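Local coordinates for nucleoporin NUP159 (Saccharomyces cerevisiae, PDB 1XIP), which serves as a nuclear pore component whose N-terminal beta-propeller functions in mRNA export by tethering the helicase Dbp5 to the pore, at residues 182-187 with 258-263; 212-217 with 245-250. One frame throughout, in Å; residues are numbered along the deposited sequence.

In the fold
Both contacts belong to the beta-propeller, and their centres lie about 12 Å apart. Contact 1 is buried and joins two blades: 182-187 belongs to the blade that ends with strand 193-200, whereas 258-263 lies in the following one. Contact 2 stays within that following blade, spanning its strands 215-221 and 246-254 near the surface, and is nested along the chain inside the loop that contact 1 closes. The chemistry follows the location: two phenylalanine rings in the first; a tyrosine ring against lysine methylenes, a leucine-glutamine contact, a carboxylate and a water in the second. Strands 246-254 and 257-263 are sheet neighbours, and Arg182 NH1 probably hydrogen-bonds Tyr214 O, so the contacts adjoin directly.

Contact 1: 182-187 with 258-263; sequences RSFQSF and ASFQET
Phe184 and Phe260 meet between two neighbouring blades of the beta-propeller, Phe184 on strand 184-190 and Phe260 on strand 257-263 of the next blade. The evidence for side-chain packing alone is clear: no hydrogen bond crosses between the segments, the nearest CA atoms, those of Phe184 and Ala258, are 9.9 Å apart, and the 63 Å² of buried surface divides equally between the two phenylalanines. Each CB points toward the opposite segment. In both residues CG is anti to the carbonyl carbon and lies beside the backbone N (chi1 -67° in Phe184, -70° in Phe260), which carries each ring toward the other blade. The rings cross obliquely, their centroids 5.9 Å apart and their planes inclined at 73°. Neighbours complete the apolar layer: Phe184 has Phe200 of its own blade nearly parallel to it and also touches Ala229 and Phe231, while Ile251 touches both rings of the pair and Pro203 meets Phe260. The approach is nonetheless unequal in detail, since a single corner of Phe184, its CE2, comes up to the edge of Phe260 near that ring's plane, 4.0 Å from both CE1 and CZ of Phe260.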
# COMPACT_ATOMS: atom_id res chain seq x y z
N ARG A 182 6.13 1.55 -20.17
CA ARG A 182 4.84 0.95 -19.82
C ARG A 182 4.85 -0.55 -20.03
O ARG A 182 3.80 -1.17 -20.13
CB ARG A 182 3.69 1.60 -20.61
CG ARG A 182 3.49 3.11 -20.35
CD ARG A 182 2.09 3.61 -20.70
NE ARG A 182 1.82 3.57 -22.14
CZ ARG A 182 0.69 3.96 -22.70
NH1 ARG A 182 -0.30 4.41 -21.96
NH2 ARG A 182 0.55 3.90 -24.02
N SER A 183 6.03 -1.13 -20.06
CA SER A 183 6.15 -2.58 -20.10
C SER A 183 6.35 -3.17 -18.70
O SER A 183 6.67 -2.44 -17.75
CB SER A 183 7.25 -3.01 -21.08
OG SER A 183 8.53 -2.94 -20.48
N PHE A 184 6.16 -4.48 -18.60
CA PHE A 184 6.20 -5.20 -17.34
C PHE A 184 7.29 -6.26 -17.29
O PHE A 184 7.65 -6.86 -18.31
CB PHE A 184 4.86 -5.87 -17.12
CG PHE A 184 3.74 -4.92 -16.91
CD1 PHE A 184 3.28 -4.65 -15.62
CD2 PHE A 184 3.11 -4.32 -17.98
CE1 PHE A 184 2.22 -3.77 -15.41
CE2 PHE A 184 2.06 -3.44 -17.80
CZ PHE A 184 1.61 -3.16 -16.51
N GLN A 185 7.80 -6.49 -16.10
CA GLN A 185 8.78 -7.53 -15.89
C GLN A 185 8.55 -8.21 -14.56
O GLN A 185 8.17 -7.58 -13.58
CB GLN A 185 10.18 -6.95 -15.93
CG GLN A 185 10.75 -6.86 -17.33
CD GLN A 185 12.14 -6.30 -17.32
OE1 GLN A 185 12.86 -6.44 -16.33
NE2 GLN A 185 12.52 -5.64 -18.41
N SER A 186 8.79 -9.51 -14.53
CA SER A 186 8.55 -10.31 -13.36
C SER A 186 9.74 -11.19 -13.12
O SER A 186 10.31 -11.73 -14.05
CB SER A 186 7.29 -11.15 -13.56
OG SER A 186 7.00 -11.91 -12.42
N PHE A 187 10.13 -11.33 -11.86
CA PHE A 187 11.30 -12.14 -11.52
C PHE A 187 10.97 -13.10 -10.41
O PHE A 187 10.19 -12.78 -9.52
CB PHE A 187 12.45 -11.26 -11.04
CG PHE A 187 12.82 -10.15 -11.97
CD1 PHE A 187 13.98 -10.23 -12.75
CD2 PHE A 187 12.06 -8.99 -12.04
CE1 PHE A 187 14.35 -9.20 -13.59
CE2 PHE A 187 12.41 -7.95 -12.88
CZ PHE A 187 13.56 -8.05 -13.66
N ALA A 258 0.27 -12.44 -21.74
CA ALA A 258 -0.49 -11.68 -20.77
C ALA A 258 -1.81 -11.22 -21.39
O ALA A 258 -1.85 -10.82 -22.55
CB ALA A 258 0.31 -10.49 -20.30
N SER A 259 -2.89 -11.29 -20.62
CA SER A 259 -4.14 -10.65 -21.01
C SER A 259 -4.42 -9.48 -20.08
O SER A 259 -4.26 -9.58 -18.87
CB SER A 259 -5.31 -11.64 -21.00
OG SER A 259 -4.96 -12.84 -20.36
N PHE A 260 -4.85 -8.36 -20.65
CA PHE A 260 -5.24 -7.22 -19.86
C PHE A 260 -6.75 -7.14 -19.86
O PHE A 260 -7.38 -7.52 -20.84
CB PHE A 260 -4.67 -5.95 -20.48
CG PHE A 260 -3.18 -5.82 -20.35
CD1 PHE A 260 -2.63 -4.69 -19.78
CD2 PHE A 260 -2.33 -6.80 -20.82
CE1 PHE A 260 -1.25 -4.53 -19.67
CE2 PHE A 260 -0.96 -6.67 -20.71
CZ PHE A 260 -0.41 -5.52 -20.13
N GLN A 261 -7.33 -6.65 -18.77
CA GLN A 261 -8.78 -6.47 -18.67
C GLN A 261 -9.06 -5.28 -17.78
O GLN A 261 -8.51 -5.21 -16.68
CB GLN A 261 -9.42 -7.71 -18.06
CG GLN A 261 -9.45 -8.96 -18.93
CD GLN A 261 -9.93 -10.17 -18.15
OE1 GLN A 261 -9.17 -10.77 -17.40
NE2 GLN A 261 -11.21 -10.52 -18.31
N GLU A 262 -9.95 -4.38 -18.22
CA GLU A 262 -10.27 -3.16 -17.47
C GLU A 262 -11.17 -3.42 -16.29
O GLU A 262 -12.03 -4.29 -16.36
CB GLU A 262 -10.98 -2.16 -18.37
CG GLU A 262 -10.04 -1.23 -19.11
CD GLU A 262 -10.42 0.24 -18.98
OE1 GLU A 262 -10.23 0.98 -19.98
OE2 GLU A 262 -10.87 0.66 -17.90
N THR A 263 -10.96 -2.67 -15.20
CA THR A 263 -12.00 -2.45 -14.19
C THR A 263 -12.27 -0.98 -14.02
O THR A 263 -11.36 -0.15 -14.12
CB THR A 263 -11.63 -2.95 -12.80
OG1 THR A 263 -10.33 -3.56 -12.82
CG2 THR A 263 -12.60 -4.04 -12.36

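Contact 2: 212-217 with 245-250; sequences EEYSPL and DQKMYI
Tyr214 and Leu217 reach Lys247 and Gln246 in two separate apolar contacts. The lysine chain crosses the tyrosine ring obliquely: Lys247 CG is 3.8 Å from Tyr214 CE1, and further along Lys247 CE comes to 4.0 Å from Tyr214 OH. The chain is bent at its last torsion (chi4 -76°), and NZ there forms a salt bridge with Glu262 OE1 of the adjacent strand. Leu217 and Gln246 cross at about a right angle, Leu217 CD1 lying about equally close to Gln246 CG (3.7 Å) and its amide NE2 (3.8 Å).

The polar part centres on Asp245. With CG anti to the backbone N (chi1 176°), its carboxylate comes nearer the tyrosine than CB alone would point, and OD2 lies 2.9 Å from Tyr214 OH, with carboxylate and ring planes 71° apart. Water 1, offset toward the rim over one face of the tyrosine, is placed to donate to Asp245 OD2 at 2.6 Å and to Glu213 O at 2.9 Å, although it has more acceptors nearby than protons. Replacing Tyr214 with an alanine would probably open a gap beside the Lys247 methylenes and leave Asp245 OD2 without its nearby hydroxyl.

Backbone bonds of Leu217 with Val230 and Lys247 with Phe231 place strand 226-232 between the segments. The contact thus joins the starts of the first and third strands, and the loop residues leading into them, of a beta-propeller blade antiparallel from 215 to 263.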
# COMPACT_ATOMS: atom_id res chain seq x y z
N GLU A 212 1.56 10.24 -22.08
CA GLU A 212 1.40 11.48 -21.33
C GLU A 212 0.04 11.57 -20.59
O GLU A 212 -0.04 12.15 -19.51
CB GLU A 212 1.61 12.68 -22.27
CG GLU A 212 2.96 12.67 -23.00
CD GLU A 212 2.93 11.98 -24.38
OE1 GLU A 212 1.99 11.20 -24.66
OE2 GLU A 212 3.86 12.23 -25.19
N GLU A 213 -1.00 11.00 -21.19
CA GLU A 213 -2.33 10.96 -20.59
C GLU A 213 -2.45 9.79 -19.62
O GLU A 213 -3.05 9.92 -18.56
CB GLU A 213 -3.40 10.84 -21.68
CG GLU A 213 -4.32 12.04 -21.82
CD GLU A 213 -5.13 12.03 -23.13
OE1 GLU A 213 -5.66 10.95 -23.51
OE2 GLU A 213 -5.24 13.11 -23.77
N TYR A 214 -1.91 8.64 -20.03
CA TYR A 214 -1.96 7.41 -19.23
C TYR A 214 -0.56 6.92 -18.93
O TYR A 214 -0.02 6.06 -19.60
CB TYR A 214 -2.83 6.35 -19.92
CG TYR A 214 -4.23 6.84 -19.99
CD1 TYR A 214 -5.08 6.72 -18.90
CD2 TYR A 214 -4.69 7.52 -21.10
CE1 TYR A 214 -6.36 7.21 -18.93
CE2 TYR A 214 -5.98 8.02 -21.15
CZ TYR A 214 -6.81 7.86 -20.05
OH TYR A 214 -8.09 8.36 -20.08
N SER A 215 0.02 7.54 -17.91
CA SER A 215 1.36 7.24 -17.47
C SER A 215 1.36 5.99 -16.63
O SER A 215 0.34 5.64 -16.03
CB SER A 215 1.88 8.41 -16.65
OG SER A 215 3.04 8.95 -17.23
N PRO A 216 2.51 5.32 -16.55
CA PRO A 216 2.63 4.13 -15.71
C PRO A 216 2.65 4.57 -14.25
O PRO A 216 3.53 5.35 -13.87
CB PRO A 216 3.98 3.55 -16.12
CG PRO A 216 4.78 4.73 -16.62
CD PRO A 216 3.77 5.65 -17.24
N LEU A 217 1.67 4.11 -13.45
CA LEU A 217 1.54 4.60 -12.08
C LEU A 217 1.82 3.52 -11.03
O LEU A 217 2.44 3.80 -10.00
CB LEU A 217 0.17 5.25 -11.84
CG LEU A 217 -0.31 6.47 -12.67
CD1 LEU A 217 -1.72 6.87 -12.32
CD2 LEU A 217 0.58 7.66 -12.50
N ASP A 245 -7.38 11.12 -13.21
CA ASP A 245 -7.96 10.29 -14.24
C ASP A 245 -7.12 9.02 -14.43
O ASP A 245 -5.97 9.08 -14.86
CB ASP A 245 -8.08 11.08 -15.55
CG ASP A 245 -8.60 10.23 -16.71
OD1 ASP A 245 -9.57 9.44 -16.49
OD2 ASP A 245 -8.10 10.27 -17.86
N GLN A 246 -7.70 7.87 -14.09
CA GLN A 246 -6.93 6.64 -14.03
C GLN A 246 -7.62 5.44 -14.66
O GLN A 246 -8.83 5.28 -14.55
CB GLN A 246 -6.59 6.32 -12.58
CG GLN A 246 -5.41 7.09 -12.06
CD GLN A 246 -5.28 6.99 -10.56
OE1 GLN A 246 -5.86 6.10 -9.96
NE2 GLN A 246 -4.54 7.91 -9.95
N LYS A 247 -6.84 4.56 -15.28
CA LYS A 247 -7.36 3.30 -15.76
C LYS A 247 -6.71 2.11 -15.08
O LYS A 247 -5.48 2.02 -15.02
CB LYS A 247 -7.19 3.20 -17.27
CG LYS A 247 -8.19 4.04 -18.02
CD LYS A 247 -8.15 3.76 -19.50
CE LYS A 247 -9.24 4.51 -20.22
NZ LYS A 247 -10.55 3.85 -20.01
N MSE A 248 -7.53 1.19 -14.57
CA MSE A 248 -7.02 -0.01 -13.91
C MSE A 248 -7.18 -1.26 -14.75
O MSE A 248 -8.22 -1.48 -15.36
CB MSE A 248 -7.65 -0.24 -12.54
CG MSE A 248 -8.69 0.76 -12.15
SE MSE A 248 -7.95 2.48 -11.56
CE MSE A 248 -7.36 1.97 -9.78
N TYR A 249 -6.13 -2.08 -14.76
CA TYR A 249 -6.15 -3.31 -15.52
C TYR A 249 -5.70 -4.48 -14.67
O TYR A 249 -4.72 -4.39 -13.93
CB TYR A 249 -5.25 -3.19 -16.75
CG TYR A 249 -5.77 -2.20 -17.77
CD1 TYR A 249 -6.58 -2.62 -18.82
CD2 TYR A 249 -5.45 -0.85 -17.68
CE1 TYR A 249 -7.05 -1.71 -19.75
CE2 TYR A 249 -5.91 0.05 -18.60
CZ TYR A 249 -6.71 -0.38 -19.63
OH TYR A 249 -7.15 0.56 -20.55
N ILE A 250 -6.42 -5.58 -14.77
CA ILE A 250 -5.98 -6.85 -14.24
C ILE A 250 -5.24 -7.61 -15.35
O ILE A 250 -5.78 -7.82 -16.43
CB ILE A 250 -7.17 -7.65 -13.74
CG1 ILE A 250 -7.99 -6.85 -12.71
CG2 ILE A 250 -6.71 -9.01 -13.22
CD1 ILE A 250 -7.41 -6.83 -11.30
O HOH W 1 -5.61 10.98 -17.58